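Alpha/beta hydrolase (Paenibacillus sp. VTT E-133280, PDB 6TJ2) probably hydrolyses methyl salicylate, as an extracellular esterase with structural and functional homology to tobacco salicylic acid binding protein 2. Local coordinates at residues L49-W54 and T76-G81; V90-I95 and G120-T125; G171-T176 and P206-F211. All blocks are in the same frame, centred on the assembly; numbering follows the deposited sequence.

Interaction 1: residues L49-W54 and T76-G81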
loop_
_atom_site.group_PDB
_atom_site.type_symbol
_atom_site.label_atom_id
_atom_site.label_comp_id
_atom_site.label_asym_id
_atom_site.label_seq_id
_atom_site.Cartn_x
_atom_site.Cartn_y
_atom_site.Cartn_z
ATOM N N LEU A 49 -0.087 11.369 24.767
ATOM C CA LEU A 49 -0.154 10.063 24.082
ATOM C C LEU A 49 -1.168 9.189 24.801
ATOM O O LEU A 49 -0.998 8.987 26.004
ATOM C CB LEU A 49 1.190 9.365 24.020
ATOM C CG LEU A 49 2.349 10.207 23.480
ATOM C CD1 LEU A 49 3.598 9.384 23.496
ATOM C CD2 LEU A 49 2.081 10.679 22.054
ATOM N N ILE A 50 -2.149 8.694 24.075
ATOM C CA ILE A 50 -3.271 7.860 24.596
ATOM C C ILE A 50 -3.136 6.466 24.029
ATOM O O ILE A 50 -3.321 6.268 22.817
ATOM C CB ILE A 50 -4.607 8.514 24.253
ATOM C CG1 ILE A 50 -4.692 9.985 24.680
ATOM C CG2 ILE A 50 -5.731 7.643 24.818
ATOM C CD1 ILE A 50 -4.443 10.207 26.181
ATOM N N HIS A 51 -2.820 5.511 24.894
ATOM C CA HIS A 51 -2.713 4.108 24.493
ATOM C C HIS A 51 -4.096 3.548 24.141
ATOM O O HIS A 51 -5.124 4.134 24.516
ATOM C CB HIS A 51 -2.018 3.254 25.531
ATOM C CG HIS A 51 -2.782 3.038 26.812
ATOM N ND1 HIS A 51 -3.841 2.156 26.893
ATOM C CD2 HIS A 51 -2.679 3.618 28.025
ATOM C CE1 HIS A 51 -4.317 2.158 28.135
ATOM N NE2 HIS A 51 -3.636 3.048 28.847
ATOM N N GLY A 52 -4.074 2.378 23.549
ATOM C CA GLY A 52 -5.283 1.651 23.211
ATOM C C GLY A 52 -5.501 0.444 24.087
ATOM O O GLY A 52 -5.039 0.396 25.248
ATOM N N SER A 53 -6.286 -0.491 23.607
ATOM C CA SER A 53 -6.701 -1.674 24.385
ATOM C C SER A 53 -5.541 -2.661 24.531
ATOM O O SER A 53 -4.552 -2.668 23.726
ATOM C CB SER A 53 -7.894 -2.335 23.767
ATOM O OG SER A 53 -9.000 -1.478 23.726
ATOM N N TRP A 54 -5.610 -3.500 25.549
ATOM C CA TRP A 54 -4.594 -4.543 25.792
ATOM C C TRP A 54 -3.234 -3.838 25.988
ATOM O O TRP A 54 -2.226 -4.340 25.492
ATOM C CB TRP A 54 -4.563 -5.591 24.696
ATOM C CG TRP A 54 -5.883 -6.219 24.449
ATOM C CD1 TRP A 54 -6.568 -7.053 25.291
ATOM C CD2 TRP A 54 -6.788 -5.954 23.375
ATOM N NE1 TRP A 54 -7.797 -7.363 24.776
ATOM C CE2 TRP A 54 -7.963 -6.697 23.586
ATOM C CE3 TRP A 54 -6.652 -5.191 22.201
ATOM C CZ2 TRP A 54 -9.046 -6.615 22.705
ATOM C CZ3 TRP A 54 -7.712 -5.144 21.335
ATOM C CH2 TRP A 54 -8.869 -5.842 21.583
ATOM N N THR A 76 2.082 10.817 29.072
ATOM C CA THR A 76 1.503 9.475 28.805
ATOM C C THR A 76 0.558 9.087 29.941
ATOM O O THR A 76 0.916 8.247 30.754
ATOM C CB THR A 76 2.587 8.429 28.613
ATOM O OG1 THR A 76 3.428 8.291 29.763
ATOM C CG2 THR A 76 3.493 8.812 27.462
ATOM N N PRO A 77 -0.623 9.681 30.003
ATOM C CA PRO A 77 -1.542 9.399 31.112
ATOM C C PRO A 77 -2.029 7.960 31.069
ATOM O O PRO A 77 -2.287 7.395 29.979
ATOM C CB PRO A 77 -2.695 10.373 30.859
ATOM C CG PRO A 77 -2.640 10.652 29.373
ATOM C CD PRO A 77 -1.170 10.655 29.063
ATOM N N GLU A 78 -2.280 7.428 32.241
ATOM C CA GLU A 78 -3.103 6.220 32.350
ATOM C C GLU A 78 -4.580 6.653 32.467
ATOM O O GLU A 78 -4.872 7.846 32.757
ATOM C CB GLU A 78 -2.712 5.420 33.590
ATOM C CG GLU A 78 -3.298 4.029 33.633
ATOM C CD GLU A 78 -3.042 3.353 32.308
ATOM O OE1 GLU A 78 -1.939 2.760 32.187
ATOM O OE2 GLU A 78 -3.947 3.359 31.449
ATOM N N TYR A 79 -5.489 5.748 32.142
ATOM C CA TYR A 79 -6.924 6.086 32.157
ATOM C C TYR A 79 -7.728 4.997 32.862
ATOM O O TYR A 79 -7.216 3.956 33.115
ATOM C CB TYR A 79 -7.393 6.498 30.760
ATOM C CG TYR A 79 -7.213 5.525 29.619
ATOM C CD1 TYR A 79 -7.960 4.365 29.502
ATOM C CD2 TYR A 79 -6.357 5.840 28.584
ATOM C CE1 TYR A 79 -7.848 3.547 28.386
ATOM C CE2 TYR A 79 -6.229 5.031 27.468
ATOM C CZ TYR A 79 -6.977 3.883 27.365
ATOM O OH TYR A 79 -6.892 3.101 26.264
ATOM N N ALA A 80 -8.994 5.308 33.076
ATOM C CA ALA A 80 -9.860 4.508 33.961
ATOM C C ALA A 80 -9.901 3.051 33.501
ATOM O O ALA A 80 -9.942 2.750 32.297
ATOM C CB ALA A 80 -11.231 5.089 34.036
ATOM N N GLY A 81 -9.839 2.145 34.476
ATOM C CA GLY A 81 -9.946 0.706 34.244
ATOM C C GLY A 81 -8.737 0.097 33.566
ATOM O O GLY A 81 -8.772 -1.080 33.181
HETATM O O HOH W 1 -1.537 6.636 27.390
#
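The His51 and Tyr79 rings form an offset stack, with centroids 4.2 Å apart and planes 16° from parallel. Tyr79 CE2 lies over the centre of one imidazole face. His51 NE2 lies over the Tyr79 ring, displaced toward its rim. At the imidazole edge, in its plane, sits Glu78 OE2. His51 O lies at the edge of the tyrosine ring. Tyr79 OH donates to this carbonyl at 2.7 Å, from above the carbonyl plane and not along a lone pair.

Glu78 starts out away from 49-54, but its chain bends at CG (chi2 49°) and brings the carboxylate back to the histidine. His51 NE2 donates to Glu78 OE2 at 2.6 Å, nearly straight at 170°. It meets the syn side of that oxygen. Tyr79 N takes the anti side of the same Glu78 OE2, at 2.9 Å. The other oxygen, Glu78 OE1, accepts from Ala57 N.

Beside the rings, Ile50 CD1 packs on Pro77 CG at 3.7 Å, and Ile50 CG2 touches Tyr79 CE2. A water ties the two segments together by donating to Leu49 O and Pro77 O and accepting from His51 N. The loop after strand 46-50 is thus fixed against the loop after strand 73-75, at the C-terminal ends of two neighbouring strands in the parallel sheet of the alpha/beta-hydrolase fold.

His51 ND1 donates to Gly52 O at 2.7 Å, in the ring plane and on a carbonyl lone pair. With both ring nitrogens donating, the imidazole probably carries both protons and a positive charge, which the Glu78 carboxylate would balance.

Interaction 2: residues V90-I95 and G120-T125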
loop_
_atom_site.group_PDB
_atom_site.type_symbol
_atom_site.label_atom_id
_atom_site.label_comp_id
_atom_site.label_asym_id
_atom_site.label_seq_id
_atom_site.Cartn_x
_atom_site.Cartn_y
_atom_site.Cartn_z
ATOM N N VAL A 90 -15.704 -0.639 33.602
ATOM C CA VAL A 90 -15.441 0.749 33.170
ATOM C C VAL A 90 -16.179 1.063 31.872
ATOM O O VAL A 90 -16.357 0.179 31.010
ATOM C CB VAL A 90 -13.933 1.021 33.062
ATOM C CG1 VAL A 90 -13.353 0.347 31.834
ATOM C CG2 VAL A 90 -13.659 2.482 33.025
ATOM N N THR A 91 -16.642 2.323 31.769
ATOM C CA THR A 91 -17.320 2.827 30.570
ATOM C C THR A 91 -16.444 3.781 29.775
ATOM O O THR A 91 -15.468 4.333 30.281
ATOM C CB THR A 91 -18.630 3.526 30.913
ATOM O OG1 THR A 91 -18.289 4.733 31.592
ATOM C CG2 THR A 91 -19.510 2.638 31.774
ATOM N N HIS A 92 -16.842 4.011 28.542
ATOM C CA HIS A 92 -16.120 5.003 27.688
ATOM C C HIS A 92 -16.192 6.386 28.316
ATOM O O HIS A 92 -15.187 7.143 28.285
ATOM C CB HIS A 92 -16.705 5.015 26.246
ATOM C CG HIS A 92 -15.680 5.435 25.237
ATOM N ND1 HIS A 92 -15.360 6.745 25.039
ATOM C CD2 HIS A 92 -14.957 4.686 24.398
ATOM C CE1 HIS A 92 -14.489 6.810 24.055
ATOM N NE2 HIS A 92 -14.152 5.560 23.670
ATOM N N GLU A 93 -17.306 6.750 28.929
ATOM C CA GLU A 93 -17.436 8.062 29.586
ATOM C C GLU A 93 -16.430 8.166 30.731
ATOM O O GLU A 93 -15.831 9.214 30.895
ATOM C CB GLU A 93 -18.864 8.205 30.070
ATOM C CG GLU A 93 -19.121 9.489 30.806
ATOM C CD GLU A 93 -20.557 9.657 31.253
ATOM O OE1 GLU A 93 -21.455 9.019 30.656
ATOM O OE2 GLU A 93 -20.768 10.528 32.119
ATOM N N GLN A 94 -16.263 7.116 31.511
ATOM C CA GLN A 94 -15.323 7.161 32.648
ATOM C C GLN A 94 -13.890 7.279 32.117
ATOM O O GLN A 94 -13.072 8.011 32.695
ATOM C CB GLN A 94 -15.465 5.919 33.528
ATOM C CG GLN A 94 -16.732 5.922 34.391
ATOM C CD GLN A 94 -16.951 4.576 35.033
ATOM O OE1 GLN A 94 -16.791 3.519 34.466
ATOM N NE2 GLN A 94 -17.324 4.632 36.315
ATOM N N ILE A 95 -13.553 6.553 31.047
ATOM C CA ILE A 95 -12.184 6.676 30.444
ATOM C C ILE A 95 -12.003 8.108 29.973
ATOM O O ILE A 95 -10.944 8.745 30.279
ATOM C CB ILE A 95 -12.067 5.653 29.301
ATOM C CG1 ILE A 95 -11.968 4.242 29.866
ATOM C CG2 ILE A 95 -10.877 6.023 28.417
ATOM C CD1 ILE A 95 -12.018 3.145 28.840
ATOM N N GLY A 120 -7.842 5.975 19.530
ATOM C CA GLY A 120 -8.479 6.918 18.597
ATOM C C GLY A 120 -9.864 7.334 19.026
ATOM O O GLY A 120 -10.250 8.506 18.853
ATOM N N SER A 121 -10.628 6.408 19.578
ATOM C CA SER A 121 -11.980 6.756 20.063
ATOM C C SER A 121 -11.914 7.679 21.274
ATOM O O SER A 121 -12.775 8.594 21.412
ATOM C CB SER A 121 -12.832 5.559 20.341
ATOM O OG SER A 121 -12.431 4.862 21.494
ATOM N N VAL A 122 -10.904 7.522 22.097
ATOM C CA VAL A 122 -10.675 8.351 23.287
ATOM C C VAL A 122 -10.229 9.745 22.874
ATOM O O VAL A 122 -10.721 10.742 23.445
ATOM C CB VAL A 122 -9.682 7.670 24.225
ATOM C CG1 VAL A 122 -9.453 8.560 25.449
ATOM C CG2 VAL A 122 -10.183 6.286 24.648
ATOM N N ILE A 123 -9.338 9.884 21.896
ATOM C CA ILE A 123 -8.980 11.250 21.462
ATOM C C ILE A 123 -10.193 11.949 20.857
ATOM O O ILE A 123 -10.336 13.192 21.008
ATOM C CB ILE A 123 -7.726 11.351 20.594
ATOM C CG1 ILE A 123 -7.940 10.799 19.185
ATOM C CG2 ILE A 123 -6.571 10.680 21.328
ATOM C CD1 ILE A 123 -6.662 10.661 18.383
ATOM N N GLN A 124 -11.098 11.208 20.170
ATOM C CA GLN A 124 -12.334 11.851 19.664
ATOM C C GLN A 124 -13.151 12.409 20.823
ATOM O O GLN A 124 -13.581 13.582 20.766
ATOM C CB GLN A 124 -13.145 10.857 18.850
ATOM C CG GLN A 124 -12.531 10.472 17.504
ATOM C CD GLN A 124 -13.331 9.353 16.888
ATOM O OE1 GLN A 124 -13.571 8.317 17.548
ATOM N NE2 GLN A 124 -13.801 9.539 15.651
ATOM N N THR A 125 -13.449 11.601 21.817
ATOM C CA THR A 125 -14.359 12.014 22.883
ATOM C C THR A 125 -13.695 13.035 23.791
ATOM O O THR A 125 -14.378 14.001 24.228
ATOM C CB THR A 125 -14.891 10.813 23.638
ATOM O OG1 THR A 125 -13.805 10.063 24.168
ATOM C CG2 THR A 125 -15.794 9.946 22.797
#
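His92 NE2 donates to Ser121 OG at 2.9 Å, a nearly straight bond (169°) that lies in the imidazole plane. It joins the first turn of helix 92-105 to helix 119-129, which follows the probable nucleophile elbow of this alpha/beta-hydrolase fold. Thr125 OG1 also stands at the ring edge, 3.3 Å from His92 CE1. The imidazole therefore enters edge-on between two side chains one helical turn apart. Next to it, Ile95 CG2 packs on Val122 CG2 at 3.8 Å, the two side chains crossing at about a right angle.

The second shell holds these groups in place. His92 CG is anti to the backbone N (chi1 -152°), which carries the ring across to the other helix. Ser121 OG also bonds to Phe118 O, so the serine hydroxyl is gripped twice. Thr125 OG1 bonds to Thr96 OG1, farther along the helix of His92. The Phe118 ring meets the His92 ring at a steep angle, and Pro209 touches both His92 and Ile95.

Farther out, a capping box starts helix 92-105. Gln94 N donates to Thr91 OG1 at 3.1 Å, and Thr91 N donates back to Gln94 OE1 on a lone pair in the carbonyl plane.

Interaction 3: residues G171-T176 and P206-F211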
loop_
_atom_site.group_PDB
_atom_site.type_symbol
_atom_site.label_atom_id
_atom_site.label_comp_id
_atom_site.label_asym_id
_atom_site.label_seq_id
_atom_site.Cartn_x
_atom_site.Cartn_y
_atom_site.Cartn_z
ATOM N N GLY A 171 -16.558 -14.500 31.443
ATOM C CA GLY A 171 -17.473 -14.422 32.587
ATOM C C GLY A 171 -17.209 -13.208 33.485
ATOM O O GLY A 171 -17.740 -13.152 34.573
ATOM N N ASN A 172 -16.362 -12.244 33.106
ATOM C CA ASN A 172 -16.083 -11.060 33.941
ATOM C C ASN A 172 -15.985 -9.802 33.065
ATOM O O ASN A 172 -15.373 -8.831 33.502
ATOM C CB ASN A 172 -14.843 -11.220 34.816
ATOM C CG ASN A 172 -13.573 -11.342 34.016
ATOM O OD1 ASN A 172 -13.567 -11.262 32.787
ATOM N ND2 ASN A 172 -12.486 -11.558 34.735
ATOM N N ASN A 173 -16.543 -9.849 31.858
ATOM C CA ASN A 173 -16.606 -8.641 31.010
ATOM C C ASN A 173 -15.202 -8.221 30.569
ATOM O O ASN A 173 -15.033 -7.028 30.359
ATOM C CB ASN A 173 -17.333 -7.486 31.675
ATOM C CG ASN A 173 -17.786 -6.418 30.710
ATOM O OD1 ASN A 173 -17.623 -5.205 30.979
ATOM N ND2 ASN A 173 -18.383 -6.831 29.616
ATOM N N THR A 174 -14.321 -9.163 30.293
ATOM C CA THR A 174 -12.989 -8.836 29.758
ATOM C C THR A 174 -12.722 -9.636 28.498
ATOM O O THR A 174 -13.336 -10.699 28.249
ATOM C CB THR A 174 -11.860 -9.010 30.762
ATOM O OG1 THR A 174 -11.687 -10.386 31.135
ATOM C CG2 THR A 174 -12.068 -8.171 32.016
ATOM N N ILE A 175 -11.819 -9.109 27.681
ATOM C CA ILE A 175 -11.339 -9.837 26.495
ATOM C C ILE A 175 -9.850 -10.023 26.634
ATOM O O ILE A 175 -9.091 -9.050 26.748
ATOM C CB ILE A 175 -11.641 -9.038 25.216
ATOM C CG1 ILE A 175 -13.154 -8.923 25.012
ATOM C CG2 ILE A 175 -10.961 -9.698 24.028
ATOM C CD1 ILE A 175 -13.552 -7.893 23.938
ATOM N N THR A 176 -9.442 -11.285 26.627
ATOM C CA THR A 176 -8.024 -11.666 26.582
ATOM C C THR A 176 -7.706 -12.110 25.165
ATOM O O THR A 176 -8.339 -13.072 24.692
ATOM C CB THR A 176 -7.683 -12.748 27.602
ATOM O OG1 THR A 176 -8.025 -12.274 28.912
ATOM C CG2 THR A 176 -6.227 -13.143 27.553
ATOM N N PRO A 206 -11.090 -4.506 29.639
ATOM C CA PRO A 206 -12.500 -4.337 30.029
ATOM C C PRO A 206 -13.349 -4.054 28.792
ATOM O O PRO A 206 -12.996 -3.186 27.978
ATOM C CB PRO A 206 -12.496 -3.127 30.946
ATOM C CG PRO A 206 -11.081 -2.954 31.406
ATOM C CD PRO A 206 -10.224 -3.516 30.281
ATOM N N ALA A 207 -14.440 -4.794 28.588
ATOM C CA ALA A 207 -15.029 -4.885 27.250
ATOM C C ALA A 207 -16.032 -3.769 26.959
ATOM O O ALA A 207 -16.252 -3.479 25.782
ATOM C CB ALA A 207 -15.703 -6.218 27.052
ATOM N N THR A 208 -16.697 -3.190 27.938
ATOM C CA THR A 208 -17.821 -2.277 27.649
ATOM C C THR A 208 -17.433 -1.160 26.685
ATOM O O THR A 208 -18.160 -0.908 25.726
ATOM C CB THR A 208 -18.484 -1.769 28.917
ATOM O OG1 THR A 208 -18.985 -2.910 29.622
ATOM C CG2 THR A 208 -19.502 -0.695 28.635
ATOM N N PRO A 209 -16.300 -0.460 26.861
ATOM C CA PRO A 209 -16.009 0.676 26.011
ATOM C C PRO A 209 -15.807 0.295 24.544
ATOM O O PRO A 209 -15.906 1.212 23.708
ATOM C CB PRO A 209 -14.732 1.276 26.622
ATOM C CG PRO A 209 -14.782 0.832 28.058
ATOM C CD PRO A 209 -15.358 -0.579 27.982
ATOM N N LEU A 210 -15.469 -0.927 24.266
ATOM C CA LEU A 210 -15.252 -1.359 22.859
ATOM C C LEU A 210 -16.586 -1.483 22.133
ATOM O O LEU A 210 -16.617 -1.375 20.912
ATOM C CB LEU A 210 -14.499 -2.679 22.846
ATOM C CG LEU A 210 -12.987 -2.601 23.059
ATOM C CD1 LEU A 210 -12.616 -1.922 24.370
ATOM C CD2 LEU A 210 -12.413 -4.022 23.033
ATOM N N PHE A 211 -17.677 -1.727 22.843
ATOM C CA PHE A 211 -18.988 -2.024 22.227
ATOM C C PHE A 211 -19.962 -0.865 22.382
ATOM O O PHE A 211 -21.046 -0.900 21.738
ATOM C CB PHE A 211 -19.577 -3.293 22.825
ATOM C CG PHE A 211 -18.801 -4.522 22.477
ATOM C CD1 PHE A 211 -19.088 -5.195 21.296
ATOM C CD2 PHE A 211 -17.783 -4.992 23.271
ATOM C CE1 PHE A 211 -18.358 -6.310 20.927
ATOM C CE2 PHE A 211 -17.075 -6.126 22.906
ATOM C CZ PHE A 211 -17.335 -6.765 21.728
#
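Thr174 and Pro206 form an antiparallel non-hydrogen-bonded pair, their CA atoms 4.5 Å apart, and next to it Ala207 N donates to Asn173 O at 2.9 Å. That bond is somewhat bent, at 147°, and its donor is tilted from the carbonyl plane. Beyond it segment 206-211 turns into the short, weakly bonded helix at about 208-211.

Ile175 carries the apolar part. Its side chain is extended at chi2 (168°), which sends CD1 out toward three partners. Ile175 CD1 lies 4.1 Å from Ala207 CB. It meets Leu210 CD2 tip to tip, also at 4.1 Å. It reaches Phe211 CE2 at the ring edge. The Phe211 ring has a cation-pi contact with Arg167 of helix 157-170.

On the other flank the Asn173 amide comes up to Ala207 CB and the Thr208 hydroxyl. Were an alanine to stand at Asn173, the Thr208 hydroxyl would probably lose this polar neighbour, and a gap would be likely to open beside Ala207 CB. Thr174 OG1 donates to Asn172 OD1 at 2.7 Å, within the turn leading into the strand.

The strands 174-175 and 205-206 make a two-stranded antiparallel sheet. It lies between core strands 134-139 and 226-231 in the chain, where alpha/beta hydrolases commonly insert their cap.

In the fold
The three contacts form a continuous path from the core sheet to the probable cap. Interactions 1 and 2 have centres about 10 Å apart and pack directly, with Tyr79 CD1 3.5 Å from Ile95 CG2. Interaction 3 lies about 15 Å from interaction 1 and 14 Å from interaction 2, centre to centre. Trp54 NE1 reaches it with a probable hydrogen bond of 2.9 Å to Ile175 O. Val90 O sits 3.3 Å from Pro209 CD, joining interactions 2 and 3. Gly52 touches the probable nucleophile elbow and the likely triad of Ser117, His264 and Asp234, and Val122 touches the elbow. Interaction 1 thus borders the presumed active site, and interaction 2 backs the elbow.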